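Local coordinates for mRNA export factor (Human herpesvirus 1, PDB 4YXP), which regulates viral gene expression, inhibits cellular splicing and mediates nuclear export of viral intronless mRNAs, the present chain being its folded, dimerizing, zinc-binding C-terminal part, at residues B[41-46]-B[100-105]; B[121-126]-B[193-198]; B[162-167]-B[187-192]. All coordinates share one frame; numbering follows the deposited sequence.

Overall arrangement
The three contacts run through the helical C-terminal domain of ICP27 from a dimer-facing loop to the zinc site. Interactions 1 and 2 have centres 23 Å apart and are joined directly by a salt bridge, Arg103 NH1 to Glu121 OE1 at 2.8 Å, between the successive helices 93-109 and 112-132. Interactions 2 and 3, 16 Å apart between centres, share helix 188-204 and touch where Leu123 CD1 packs on Phe191 CE2 at 3.8 Å. Interactions 1 and 3, on opposite sides of the chain's centre, have centres 35 Å apart and nearest atoms about 13 Å apart. Interaction 3 includes the zinc ligand Cys163, and all three contacts also reach the second subunit of the intertwined dimer.

Interaction 1 of 3, residues B[41-46]-B[100-105]; sequences DPFGGQ and KAMRDC
A single methionine, Met102, makes the whole contact from the helical side, meeting Pro42 with its sulfur and Phe43 with its methyl group. This is a Met-aromatic contact that joins a turn-rich loop, between helices 25-38 and 56-59, to helix 93-109 of the all-helical C-terminal domain. The two backbones stay well apart, with the CA atoms of Pro42 and Met102 separated by 8.6 Å, and the long thioether chain bridges the interval. It leaves the helix extended, with chi2 at 179°, and then bends at its last torsion (chi3 -57°), which turns CE from the proline toward the CE2-CZ side of the Phe43 ring.

The loop offers its two apolar residues from consecutive positions at the centre of a type I turn from Asp41 to Gly44, closed by Gly44 N donating to Asp41 O. A type I' turn from Phe43 to Gln46 follows at once, with Gly44 and Gly45 at its corners; these corners require positive phi, which glycine adopts readily. Pro42 lies across the methionine chain at roughly a right angle, and its CG comes within 3.6 Å of Met102 SD. No hydrogen bond links the segments; the contact is buried and apolar.

The second subunit closes over the same residues. His265 of that subunit meets the Phe43 ring edge-to-face, Leu253 of that subunit packs on Pro42, and Arg249 of the same neighbouring chain donates from NH2 to Pro42 O, so the loop is held between helix 93-109 of its own chain and the second subunit. On the intrachain side, Met102 SD stands 5.5 Å from the centroid of the Phe43 ring, 37° off the ring normal. Met102 CE approaches obliquely, to 3.5 Å from Phe43 CE2.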
ATOM      1  N   ASP B  41       0.294  -5.528  25.118  1.00 35.74           N
ATOM      2  CA  ASP B  41      -0.260  -6.838  25.441  1.00 35.49           C
ATOM      3  C   ASP B  41      -1.545  -7.053  24.650  1.00 35.14           C
ATOM      4  O   ASP B  41      -2.627  -7.143  25.226  1.00 36.30           O
ATOM      5  CB  ASP B  41      -0.524  -6.948  26.943  1.00 38.52           C
ATOM      6  CG  ASP B  41      -0.955  -8.343  27.364  1.00 39.74           C
ATOM      7  OD1 ASP B  41      -0.788  -9.294  26.569  1.00 40.62           O
ATOM      8  OD2 ASP B  41      -1.450  -8.487  28.500  1.00 39.71           O
ATOM      9  N   PRO B  42      -1.427  -7.137  23.318  1.00 34.27           N
ATOM     10  CA  PRO B  42      -2.594  -7.152  22.429  1.00 33.83           C
ATOM     11  C   PRO B  42      -3.514  -8.351  22.636  1.00 32.91           C
ATOM     12  O   PRO B  42      -4.715  -8.234  22.406  1.00 34.20           O
ATOM     13  CB  PRO B  42      -1.969  -7.181  21.030  1.00 33.22           C
ATOM     14  CG  PRO B  42      -0.606  -7.732  21.223  1.00 34.15           C
ATOM     15  CD  PRO B  42      -0.162  -7.282  22.577  1.00 35.05           C
ATOM     16  N   PHE B  43      -2.969  -9.483  23.062  1.00 31.61           N
ATOM     17  CA  PHE B  43      -3.797 -10.659  23.305  1.00 31.33           C
ATOM     18  C   PHE B  43      -4.521 -10.532  24.639  1.00 36.08           C
ATOM     19  O   PHE B  43      -5.425 -11.309  24.937  1.00 37.45           O
ATOM     20  CB  PHE B  43      -2.952 -11.933  23.262  1.00 30.12           C
ATOM     21  CG  PHE B  43      -2.556 -12.339  21.872  1.00 28.98           C
ATOM     22  CD1 PHE B  43      -3.424 -13.070  21.078  1.00 29.32           C
ATOM     23  CD2 PHE B  43      -1.325 -11.984  21.356  1.00 29.32           C
ATOM     24  CE1 PHE B  43      -3.071 -13.443  19.797  1.00 29.02           C
ATOM     25  CE2 PHE B  43      -0.962 -12.357  20.069  1.00 28.41           C
ATOM     26  CZ  PHE B  43      -1.837 -13.084  19.291  1.00 28.26           C
ATOM     27  N   GLY B  44      -4.111  -9.545  25.431  1.00 39.22           N
ATOM     28  CA  GLY B  44      -4.804  -9.173  26.651  1.00 44.70           C
ATOM     29  C   GLY B  44      -5.395 -10.308  27.462  1.00 48.39           C
ATOM     30  O   GLY B  44      -6.599 -10.324  27.724  1.00 52.65           O
ATOM     31  N   GLY B  45      -4.556 -11.258  27.856  1.00 47.12           N
ATOM     32  CA  GLY B  45      -4.981 -12.319  28.750  1.00 49.41           C
ATOM     33  C   GLY B  45      -5.404 -13.613  28.080  1.00 49.33           C
ATOM     34  O   GLY B  45      -5.570 -14.630  28.754  1.00 51.55           O
ATOM     35  N   GLN B  46      -5.581 -13.588  26.762  1.00 46.16           N
ATOM     36  CA  GLN B  46      -5.994 -14.787  26.033  1.00 45.19           C
ATOM     37  C   GLN B  46      -5.110 -15.047  24.818  1.00 39.51           C
ATOM     38  O   GLN B  46      -5.559 -14.935  23.677  1.00 35.93           O
ATOM     39  CB  GLN B  46      -7.457 -14.674  25.597  1.00 50.07           C
ATOM     40  CG  GLN B  46      -8.443 -14.651  26.754  1.00 60.07           C
ATOM     41  CD  GLN B  46      -9.806 -15.203  26.374  1.00 66.68           C
ATOM     42  OE1 GLN B  46      -9.914 -16.117  25.555  1.00 66.89           O
ATOM     43  NE2 GLN B  46     -10.854 -14.650  26.970  1.00 71.57           N
ATOM     44  N   LYS B 100      -5.424 -12.185  13.640  1.00 24.47           N
ATOM     45  CA  LYS B 100      -5.836 -11.783  12.301  1.00 23.93           C
ATOM     46  C   LYS B 100      -5.790 -10.262  12.151  1.00 23.66           C
ATOM     47  O   LYS B 100      -5.335  -9.745  11.130  1.00 22.17           O
ATOM     48  CB  LYS B 100      -7.242 -12.323  12.016  1.00 25.77           C
ATOM     49  CG  LYS B 100      -7.819 -11.995  10.648  1.00 26.93           C
ATOM     50  CD  LYS B 100      -9.077 -12.823  10.395  1.00 31.31           C
ATOM     51  CE  LYS B 100     -10.189 -12.013   9.747  1.00 35.68           C
ATOM     52  NZ  LYS B 100     -11.325 -12.885   9.319  1.00 38.06           N
ATOM     53  N   ALA B 101      -6.249  -9.547  13.174  1.00 24.42           N
ATOM     54  CA  ALA B 101      -6.243  -8.088  13.154  1.00 25.54           C
ATOM     55  C   ALA B 101      -4.824  -7.535  13.069  1.00 24.90           C
ATOM     56  O   ALA B 101      -4.566  -6.581  12.336  1.00 23.46           O
ATOM     57  CB  ALA B 101      -6.947  -7.541  14.385  1.00 27.01           C
ATOM     58  N   MET B 102      -3.906  -8.132  13.822  1.00 26.42           N
ATOM     59  CA  MET B 102      -2.519  -7.678  13.829  1.00 27.02           C
ATOM     60  C   MET B 102      -1.811  -8.021  12.519  1.00 22.86           C
ATOM     61  O   MET B 102      -1.080  -7.198  11.966  1.00 22.16           O
ATOM     62  CB  MET B 102      -1.762  -8.286  15.011  1.00 31.76           C
ATOM     63  CG  MET B 102      -1.854  -7.461  16.299  1.00 37.37           C
ATOM     64  SD  MET B 102      -0.977  -8.234  17.677  1.00 43.30           S
ATOM     65  CE  MET B 102      -1.789  -9.812  17.738  1.00 44.50           C
ATOM     66  N   ARG B 103      -2.037  -9.227  12.014  1.00 20.44           N
ATOM     67  CA  ARG B 103      -1.425  -9.640  10.754  1.00 19.69           C
ATOM     68  C   ARG B 103      -1.882  -8.741   9.610  1.00 20.30           C
ATOM     69  O   ARG B 103      -1.122  -8.464   8.682  1.00 19.92           O
ATOM     70  CB  ARG B 103      -1.762 -11.097  10.437  1.00 20.19           C
ATOM     71  CG  ARG B 103      -1.225 -11.578   9.081  1.00 20.72           C
ATOM     72  CD  ARG B 103      -1.555 -13.044   8.835  1.00 21.49           C
ATOM     73  NE  ARG B 103      -1.216 -13.470   7.478  1.00 21.06           N
ATOM     74  CZ  ARG B 103      -0.053 -13.999   7.113  1.00 20.51           C
ATOM     75  NH1 ARG B 103       0.920 -14.187   8.001  1.00 19.27           N
ATOM     76  NH2 ARG B 103       0.142 -14.343   5.846  1.00 21.37           N
ATOM     77  N   ASP B 104      -3.131  -8.291   9.676  1.00 21.47           N
ATOM     78  CA  ASP B 104      -3.687  -7.457   8.624  1.00 23.38           C
ATOM     79  C   ASP B 104      -2.908  -6.151   8.549  1.00 21.93           C
ATOM     80  O   ASP B 104      -2.586  -5.678   7.459  1.00 21.18           O
ATOM     81  CB  ASP B 104      -5.173  -7.192   8.871  1.00 29.10           C
ATOM     82  CG  ASP B 104      -5.896  -6.721   7.622  1.00 36.15           C
ATOM     83  OD1 ASP B 104      -6.402  -7.574   6.864  1.00 39.76           O
ATOM     84  OD2 ASP B 104      -5.954  -5.500   7.393  1.00 39.21           O
ATOM     85  N   CYS B 105      -2.589  -5.583   9.710  1.00 21.92           N
ATOM     86  CA  CYS B 105      -1.811  -4.350   9.769  1.00 23.54           C
ATOM     87  C   CYS B 105      -0.382  -4.567   9.282  1.00 21.35           C
ATOM     88  O   CYS B 105       0.168  -3.735   8.562  1.00 20.78           O
ATOM     89  CB  CYS B 105      -1.791  -3.791  11.191  1.00 27.67           C
ATOM     90  SG  CYS B 105      -3.385  -3.179  11.765  1.00 31.25           S
TER

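Interaction 2 of 3, residues B[121-126]-B[193-198]; sequences ETLAWC and FVILAR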
ATOM      1  N   GLU B 121       3.439 -17.274   1.530  1.00 22.26           N
ATOM      2  CA  GLU B 121       3.004 -17.841   2.803  1.00 22.84           C
ATOM      3  C   GLU B 121       1.524 -18.203   2.718  1.00 21.89           C
ATOM      4  O   GLU B 121       1.111 -19.282   3.143  1.00 23.75           O
ATOM      5  CB  GLU B 121       3.245 -16.855   3.956  1.00 23.49           C
ATOM      6  CG  GLU B 121       2.953 -17.427   5.347  1.00 24.97           C
ATOM      7  CD  GLU B 121       3.051 -16.381   6.453  1.00 25.51           C
ATOM      8  OE1 GLU B 121       2.849 -15.177   6.167  1.00 25.03           O
ATOM      9  OE2 GLU B 121       3.328 -16.761   7.613  1.00 25.36           O
ATOM     10  N   THR B 122       0.737 -17.295   2.148  1.00 19.79           N
ATOM     11  CA  THR B 122      -0.698 -17.489   2.012  1.00 20.42           C
ATOM     12  C   THR B 122      -1.010 -18.677   1.107  1.00 21.41           C
ATOM     13  O   THR B 122      -1.791 -19.553   1.471  1.00 22.66           O
ATOM     14  CB  THR B 122      -1.384 -16.226   1.446  1.00 21.84           C
ATOM     15  OG1 THR B 122      -1.075 -15.101   2.277  1.00 22.36           O
ATOM     16  CG2 THR B 122      -2.895 -16.406   1.383  1.00 21.79           C
ATOM     17  N   LEU B 123      -0.393 -18.710  -0.069  1.00 20.68           N
ATOM     18  CA  LEU B 123      -0.682 -19.759  -1.041  1.00 21.93           C
ATOM     19  C   LEU B 123      -0.095 -21.113  -0.635  1.00 22.31           C
ATOM     20  O   LEU B 123      -0.701 -22.154  -0.895  1.00 23.15           O
ATOM     21  CB  LEU B 123      -0.166 -19.351  -2.425  1.00 22.79           C
ATOM     22  CG  LEU B 123      -0.832 -18.118  -3.060  1.00 23.69           C
ATOM     23  CD1 LEU B 123      -0.397 -17.967  -4.507  1.00 24.41           C
ATOM     24  CD2 LEU B 123      -2.353 -18.175  -2.974  1.00 24.94           C
ATOM     25  N   ALA B 124       1.070 -21.114   0.006  1.00 20.98           N
ATOM     26  CA  ALA B 124       1.648 -22.373   0.475  1.00 21.24           C
ATOM     27  C   ALA B 124       0.795 -22.955   1.601  1.00 20.88           C
ATOM     28  O   ALA B 124       0.626 -24.175   1.701  1.00 22.49           O
ATOM     29  CB  ALA B 124       3.080 -22.171   0.938  1.00 21.42           C
ATOM     30  N   TRP B 125       0.256 -22.079   2.442  1.00 20.44           N
ATOM     31  CA  TRP B 125      -0.663 -22.490   3.504  1.00 22.45           C
ATOM     32  C   TRP B 125      -1.904 -23.140   2.900  1.00 23.39           C
ATOM     33  O   TRP B 125      -2.345 -24.197   3.351  1.00 23.54           O
ATOM     34  CB  TRP B 125      -1.051 -21.286   4.371  1.00 22.97           C
ATOM     35  CG  TRP B 125      -2.000 -21.599   5.496  1.00 23.86           C
ATOM     36  CD1 TRP B 125      -3.327 -21.280   5.565  1.00 25.81           C
ATOM     37  CD2 TRP B 125      -1.687 -22.281   6.719  1.00 24.20           C
ATOM     38  NE1 TRP B 125      -3.859 -21.724   6.754  1.00 25.98           N
ATOM     39  CE2 TRP B 125      -2.873 -22.340   7.479  1.00 24.74           C
ATOM     40  CE3 TRP B 125      -0.521 -22.848   7.243  1.00 25.74           C
ATOM     41  CZ2 TRP B 125      -2.926 -22.947   8.734  1.00 25.57           C
ATOM     42  CZ3 TRP B 125      -0.576 -23.449   8.491  1.00 26.86           C
ATOM     43  CH2 TRP B 125      -1.770 -23.494   9.220  1.00 26.24           C
ATOM     44  N   CYS B 126      -2.459 -22.508   1.870  1.00 22.98           N
ATOM     45  CA  CYS B 126      -3.603 -23.071   1.162  1.00 23.50           C
ATOM     46  C   CYS B 126      -3.252 -24.422   0.546  1.00 23.49           C
ATOM     47  O   CYS B 126      -4.057 -25.352   0.573  1.00 23.74           O
ATOM     48  CB  CYS B 126      -4.093 -22.114   0.074  1.00 25.41           C
ATOM     49  SG  CYS B 126      -4.960 -20.669   0.709  1.00 26.26           S
ATOM     50  N   PHE B 193      -2.628 -12.094  -8.926  1.00 22.56           N
ATOM     51  CA  PHE B 193      -3.679 -11.140  -8.601  1.00 22.26           C
ATOM     52  C   PHE B 193      -5.080 -11.740  -8.736  1.00 21.96           C
ATOM     53  O   PHE B 193      -5.952 -11.441  -7.924  1.00 22.14           O
ATOM     54  CB  PHE B 193      -3.512  -9.883  -9.456  1.00 23.00           C
ATOM     55  CG  PHE B 193      -2.448  -8.969  -8.931  1.00 22.97           C
ATOM     56  CD1 PHE B 193      -2.728  -8.093  -7.896  1.00 23.36           C
ATOM     57  CD2 PHE B 193      -1.154  -9.027  -9.424  1.00 22.89           C
ATOM     58  CE1 PHE B 193      -1.743  -7.265  -7.383  1.00 24.14           C
ATOM     59  CE2 PHE B 193      -0.166  -8.203  -8.914  1.00 23.45           C
ATOM     60  CZ  PHE B 193      -0.461  -7.321  -7.895  1.00 24.13           C
ATOM     61  N   VAL B 194      -5.291 -12.613  -9.714  1.00 22.95           N
ATOM     62  CA  VAL B 194      -6.593 -13.252  -9.875  1.00 23.79           C
ATOM     63  C   VAL B 194      -6.869 -14.201  -8.700  1.00 23.24           C
ATOM     64  O   VAL B 194      -7.966 -14.206  -8.137  1.00 23.49           O
ATOM     65  CB  VAL B 194      -6.686 -13.997 -11.220  1.00 26.67           C
ATOM     66  CG1 VAL B 194      -7.958 -14.849 -11.286  1.00 28.01           C
ATOM     67  CG2 VAL B 194      -6.670 -13.006 -12.371  1.00 28.06           C
ATOM     68  N   ILE B 195      -5.879 -15.002  -8.328  1.00 22.81           N
ATOM     69  CA  ILE B 195      -6.074 -15.974  -7.253  1.00 23.39           C
ATOM     70  C   ILE B 195      -6.295 -15.261  -5.922  1.00 22.79           C
ATOM     71  O   ILE B 195      -7.226 -15.588  -5.188  1.00 22.33           O
ATOM     72  CB  ILE B 195      -4.890 -16.958  -7.171  1.00 24.06           C
ATOM     73  CG1 ILE B 195      -4.825 -17.818  -8.435  1.00 23.93           C
ATOM     74  CG2 ILE B 195      -5.005 -17.850  -5.932  1.00 26.18           C
ATOM     75  CD1 ILE B 195      -6.073 -18.663  -8.701  1.00 25.51           C
ATOM     76  N   LEU B 196      -5.449 -14.291  -5.604  1.00 23.80           N
ATOM     77  CA  LEU B 196      -5.608 -13.543  -4.362  1.00 24.91           C
ATOM     78  C   LEU B 196      -6.951 -12.808  -4.334  1.00 25.33           C
ATOM     79  O   LEU B 196      -7.598 -12.736  -3.291  1.00 25.72           O
ATOM     80  CB  LEU B 196      -4.461 -12.548  -4.168  1.00 25.64           C
ATOM     81  CG  LEU B 196      -3.065 -13.114  -3.897  1.00 25.40           C
ATOM     82  CD1 LEU B 196      -2.097 -11.976  -3.610  1.00 24.71           C
ATOM     83  CD2 LEU B 196      -3.062 -14.114  -2.747  1.00 25.24           C
ATOM     84  N   ALA B 197      -7.369 -12.262  -5.473  1.00 24.79           N
ATOM     85  CA  ALA B 197      -8.639 -11.544  -5.540  1.00 25.04           C
ATOM     86  C   ALA B 197      -9.811 -12.495  -5.308  1.00 25.35           C
ATOM     87  O   ALA B 197     -10.771 -12.151  -4.617  1.00 25.13           O
ATOM     88  CB  ALA B 197      -8.790 -10.838  -6.878  1.00 24.46           C
ATOM     89  N   ARG B 198      -9.732 -13.685  -5.896  1.00 25.94           N
ATOM     90  CA  ARG B 198     -10.778 -14.685  -5.722  1.00 26.20           C
ATOM     91  C   ARG B 198     -10.859 -15.107  -4.260  1.00 26.17           C
ATOM     92  O   ARG B 198     -11.939 -15.148  -3.681  1.00 26.30           O
ATOM     93  CB  ARG B 198     -10.522 -15.904  -6.613  1.00 26.34           C
ATOM     94  CG  ARG B 198     -10.839 -15.671  -8.081  1.00 26.19           C
ATOM     95  CD  ARG B 198     -10.308 -16.794  -8.966  1.00 26.18           C
ATOM     96  NE  ARG B 198     -10.925 -18.092  -8.692  1.00 26.98           N
ATOM     97  CZ  ARG B 198     -12.032 -18.546  -9.274  1.00 28.76           C
ATOM     98  NH1 ARG B 198     -12.681 -17.806 -10.165  1.00 29.57           N
ATOM     99  NH2 ARG B 198     -12.501 -19.748  -8.961  1.00 29.41           N
TER
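Leu123 reaches from helix 112-132 towards helix 188-204 and meets Ile195 and Leu196 there with one methyl group. Its CB points across to the partner helix but makes no close contact with it. A chi1 of -64° sets CG anti to the carbonyl carbon, and chi2 at -171° then splits the two methyls between different sets of partners. The CD2 branch does the touching: Leu123 CD2 lies 4.0 Å from Ile195 CG2 and is also 4.1 Å from Leu196 CD2, so that one methyl serves two neighbouring residues of the opposite helix. The CD1 branch packs instead against the ring of Phe191, one turn before Ile195 on helix 188-204.

The two receiving residues present their methyl groups differently. In Ile195, CG2 is the branch anti to the backbone N and meets the leucine, whereas the longer CG1 arm leads away from helix 112-132 towards its end at CD1. Leu196 starts out less directly, but its CD2 turns towards Leu123, and the two leucine side chains cross at about a right angle. The backbones are 8.6 Å apart at the CA atoms of Leu123 and Leu196, and the contact is buried, modest in area and wholly apolar, with no hydrogen bond between the segments.

Further apolar side chains adjoin the contact. Tyr226 from a loop also touches Leu123, while Leu215 packs on Ile195. On another side of helix 112-132, Glu121 forms a salt bridge with Lys267 of the second subunit and Trp125 packs on Phe269 of that subunit, so this helix links the interior to the dimer interface. The arrangement is that of aliphatic helix-helix packing in the core of an all-helical domain, here between helix 112-132 and helix 188-204, the latter within the CHC2-type zinc-finger region.

Interaction 3 of 3, residues B[162-167]-B[187-192]; sequences QCYLKA and DIASFV. With ZN (zinc ion), chain D.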
ATOM      1  N   GLN B 162       0.601  -1.691 -15.572  1.00 30.53           N
ATOM      2  CA  GLN B 162      -0.129  -1.005 -16.630  1.00 32.50           C
ATOM      3  C   GLN B 162       0.556  -1.266 -17.968  1.00 31.61           C
ATOM      4  O   GLN B 162      -0.096  -1.589 -18.961  1.00 33.74           O
ATOM      5  CB  GLN B 162      -0.218   0.500 -16.361  1.00 37.29           C
ATOM      6  CG  GLN B 162      -0.894   1.279 -17.487  1.00 44.46           C
ATOM      7  CD  GLN B 162      -1.237   2.704 -17.097  1.00 51.05           C
ATOM      8  OE1 GLN B 162      -0.472   3.375 -16.401  1.00 53.72           O
ATOM      9  NE2 GLN B 162      -2.398   3.174 -17.542  1.00 53.79           N
ATOM     10  N   CYS B 163       1.878  -1.137 -17.983  1.00 29.40           N
ATOM     11  CA  CYS B 163       2.656  -1.370 -19.196  1.00 30.50           C
ATOM     12  C   CYS B 163       2.848  -2.865 -19.475  1.00 30.00           C
ATOM     13  O   CYS B 163       2.689  -3.317 -20.607  1.00 30.81           O
ATOM     14  CB  CYS B 163       4.019  -0.685 -19.091  1.00 32.47           C
ATOM     15  SG  CYS B 163       4.999  -0.767 -20.614  1.00 35.78           S
ATOM     16  N   TYR B 164       3.186  -3.629 -18.440  1.00 29.67           N
ATOM     17  CA  TYR B 164       3.508  -5.048 -18.610  1.00 31.27           C
ATOM     18  C   TYR B 164       2.318  -5.868 -19.115  1.00 30.60           C
ATOM     19  O   TYR B 164       2.459  -6.675 -20.036  1.00 32.68           O
ATOM     20  CB  TYR B 164       4.012  -5.636 -17.288  1.00 30.36           C
ATOM     21  CG  TYR B 164       4.164  -7.146 -17.299  1.00 29.47           C
ATOM     22  CD1 TYR B 164       5.331  -7.745 -17.756  1.00 29.35           C
ATOM     23  CD2 TYR B 164       3.141  -7.967 -16.846  1.00 28.87           C
ATOM     24  CE1 TYR B 164       5.471  -9.128 -17.764  1.00 29.55           C
ATOM     25  CE2 TYR B 164       3.273  -9.344 -16.848  1.00 29.83           C
ATOM     26  CZ  TYR B 164       4.437  -9.917 -17.305  1.00 30.36           C
ATOM     27  OH  TYR B 164       4.566 -11.288 -17.306  1.00 31.83           O
ATOM     28  N   LEU B 165       1.151  -5.678 -18.507  1.00 27.43           N
ATOM     29  CA  LEU B 165      -0.026  -6.450 -18.888  1.00 27.73           C
ATOM     30  C   LEU B 165      -0.451  -6.130 -20.318  1.00 31.24           C
ATOM     31  O   LEU B 165      -0.890  -7.012 -21.057  1.00 32.26           O
ATOM     32  CB  LEU B 165      -1.179  -6.187 -17.916  1.00 25.83           C
ATOM     33  CG  LEU B 165      -0.973  -6.744 -16.502  1.00 24.19           C
ATOM     34  CD1 LEU B 165      -2.069  -6.269 -15.565  1.00 23.46           C
ATOM     35  CD2 LEU B 165      -0.917  -8.270 -16.519  1.00 25.24           C
ATOM     36  N   LYS B 166      -0.305  -4.871 -20.711  1.00 34.10           N
ATOM     37  CA  LYS B 166      -0.635  -4.461 -22.071  1.00 39.91           C
ATOM     38  C   LYS B 166       0.268  -5.148 -23.096  1.00 41.48           C
ATOM     39  O   LYS B 166      -0.179  -5.507 -24.186  1.00 43.76           O
ATOM     40  CB  LYS B 166      -0.524  -2.944 -22.214  1.00 45.49           C
ATOM     41  CG  LYS B 166      -1.836  -2.261 -22.568  1.00 51.48           C
ATOM     42  CD  LYS B 166      -1.628  -0.826 -23.037  1.00 56.68           C
ATOM     43  CE  LYS B 166      -0.928  -0.772 -24.392  1.00 61.57           C
ATOM     44  NZ  LYS B 166      -0.820   0.614 -24.919  1.00 64.70           N
ATOM     45  N   ALA B 167       1.538  -5.326 -22.747  1.00 41.07           N
ATOM     46  CA  ALA B 167       2.496  -5.972 -23.641  1.00 43.86           C
ATOM     47  C   ALA B 167       2.169  -7.451 -23.825  1.00 45.01           C
ATOM     48  O   ALA B 167       2.431  -8.028 -24.882  1.00 48.07           O
ATOM     49  CB  ALA B 167       3.911  -5.811 -23.107  1.00 43.14           C
ATOM     50  N   ASP B 187      -0.177 -15.826 -16.995  1.00 32.35           N
ATOM     51  CA  ASP B 187       1.195 -15.581 -16.567  1.00 32.40           C
ATOM     52  C   ASP B 187       1.238 -15.445 -15.051  1.00 30.79           C
ATOM     53  O   ASP B 187       0.209 -15.561 -14.385  1.00 29.59           O
ATOM     54  CB  ASP B 187       1.757 -14.319 -17.230  1.00 33.73           C
ATOM     55  CG  ASP B 187       1.375 -13.050 -16.487  1.00 32.80           C
ATOM     56  OD1 ASP B 187       0.166 -12.824 -16.264  1.00 31.58           O
ATOM     57  OD2 ASP B 187       2.288 -12.285 -16.114  1.00 33.18           O
ATOM     58  N   ILE B 188       2.421 -15.186 -14.503  1.00 30.98           N
ATOM     59  CA  ILE B 188       2.580 -15.126 -13.054  1.00 29.77           C
ATOM     60  C   ILE B 188       1.847 -13.921 -12.459  1.00 28.02           C
ATOM     61  O   ILE B 188       1.257 -14.019 -11.379  1.00 26.72           O
ATOM     62  CB  ILE B 188       4.076 -15.109 -12.660  1.00 30.23           C
ATOM     63  CG1 ILE B 188       4.235 -15.116 -11.136  1.00 28.92           C
ATOM     64  CG2 ILE B 188       4.790 -13.898 -13.258  1.00 31.45           C
ATOM     65  CD1 ILE B 188       3.690 -16.361 -10.462  1.00 29.79           C
ATOM     66  N   ALA B 189       1.882 -12.784 -13.144  1.00 27.17           N
ATOM     67  CA  ALA B 189       1.240 -11.586 -12.619  1.00 24.87           C
ATOM     68  C   ALA B 189      -0.265 -11.794 -12.511  1.00 23.42           C
ATOM     69  O   ALA B 189      -0.859 -11.532 -11.463  1.00 24.65           O
ATOM     70  CB  ALA B 189       1.548 -10.380 -13.489  1.00 26.44           C
ATOM     71  N   SER B 190      -0.884 -12.265 -13.588  1.00 23.35           N
ATOM     72  CA  SER B 190      -2.324 -12.492 -13.578  1.00 25.53           C
ATOM     73  C   SER B 190      -2.684 -13.629 -12.618  1.00 25.78           C
ATOM     74  O   SER B 190      -3.746 -13.607 -12.001  1.00 26.74           O
ATOM     75  CB  SER B 190      -2.841 -12.792 -14.990  1.00 27.77           C
ATOM     76  OG  SER B 190      -2.127 -13.842 -15.609  1.00 29.68           O
ATOM     77  N   PHE B 191      -1.799 -14.612 -12.480  1.00 23.97           N
ATOM     78  CA  PHE B 191      -2.029 -15.690 -11.514  1.00 23.74           C
ATOM     79  C   PHE B 191      -2.134 -15.134 -10.099  1.00 23.54           C
ATOM     80  O   PHE B 191      -3.113 -15.382  -9.387  1.00 23.00           O
ATOM     81  CB  PHE B 191      -0.912 -16.738 -11.565  1.00 24.57           C
ATOM     82  CG  PHE B 191      -0.989 -17.745 -10.447  1.00 24.90           C
ATOM     83  CD1 PHE B 191      -1.869 -18.813 -10.521  1.00 26.49           C
ATOM     84  CD2 PHE B 191      -0.202 -17.610  -9.317  1.00 24.58           C
ATOM     85  CE1 PHE B 191      -1.954 -19.735  -9.490  1.00 27.08           C
ATOM     86  CE2 PHE B 191      -0.282 -18.529  -8.281  1.00 25.41           C
ATOM     87  CZ  PHE B 191      -1.158 -19.591  -8.367  1.00 26.17           C
ATOM     88  N   VAL B 192      -1.116 -14.386  -9.690  1.00 23.96           N
ATOM     89  CA  VAL B 192      -1.054 -13.862  -8.335  1.00 23.30           C
ATOM     90  C   VAL B 192      -2.277 -12.997  -8.025  1.00 22.58           C
ATOM     91  O   VAL B 192      -2.907 -13.145  -6.983  1.00 20.75           O
ATOM     92  CB  VAL B 192       0.253 -13.071  -8.113  1.00 24.35           C
ATOM     93  CG1 VAL B 192       0.224 -12.316  -6.784  1.00 24.14           C
ATOM     94  CG2 VAL B 192       1.448 -14.013  -8.149  1.00 25.47           C
TER
HETATM   95 ZN    ZN D 601       7.105  -1.351 -20.002  0.84 27.17          ZN
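Tyr164 and Asp187 join helix 146-167 to the N-terminus of helix 188-204 within the CHC2-type zinc-finger region, and Asp187 is the N-cap of the second helix. Among the hydrogen bonds, Tyr164 OH donates to Asp187 OD2 at 2.8 Å, meeting it on the anti side and 30° out of the carboxylate plane. This oxygen lies at the edge of the phenol ring, and the ring and carboxylate planes are 36° apart. OD2 also takes a weak capping bond from Ala189 N. Asp187 OD1 accepts twice, from Ser190 N above the carboxylate plane, 42° out of it, and on its anti side from Ser190 OG at 2.6 Å. With both oxygens engaged, the carboxylate is fixed in its rotation, and the capped helix start would probably favour its negative charge.

Apolar contacts flank this polar link: Ala189 CB lies 3.9 Å from Tyr164 CE2 and farther, at 4.4 Å, from Leu165 CD2. Ile238 of helix 230-241 packs on both Tyr164 and Ala189.

Metal coordination comes from the residue next to the tyrosine. Cys163 shares the zinc ion with His242, Cys246 and Cys251, its SG lying 2.3 Å from the metal.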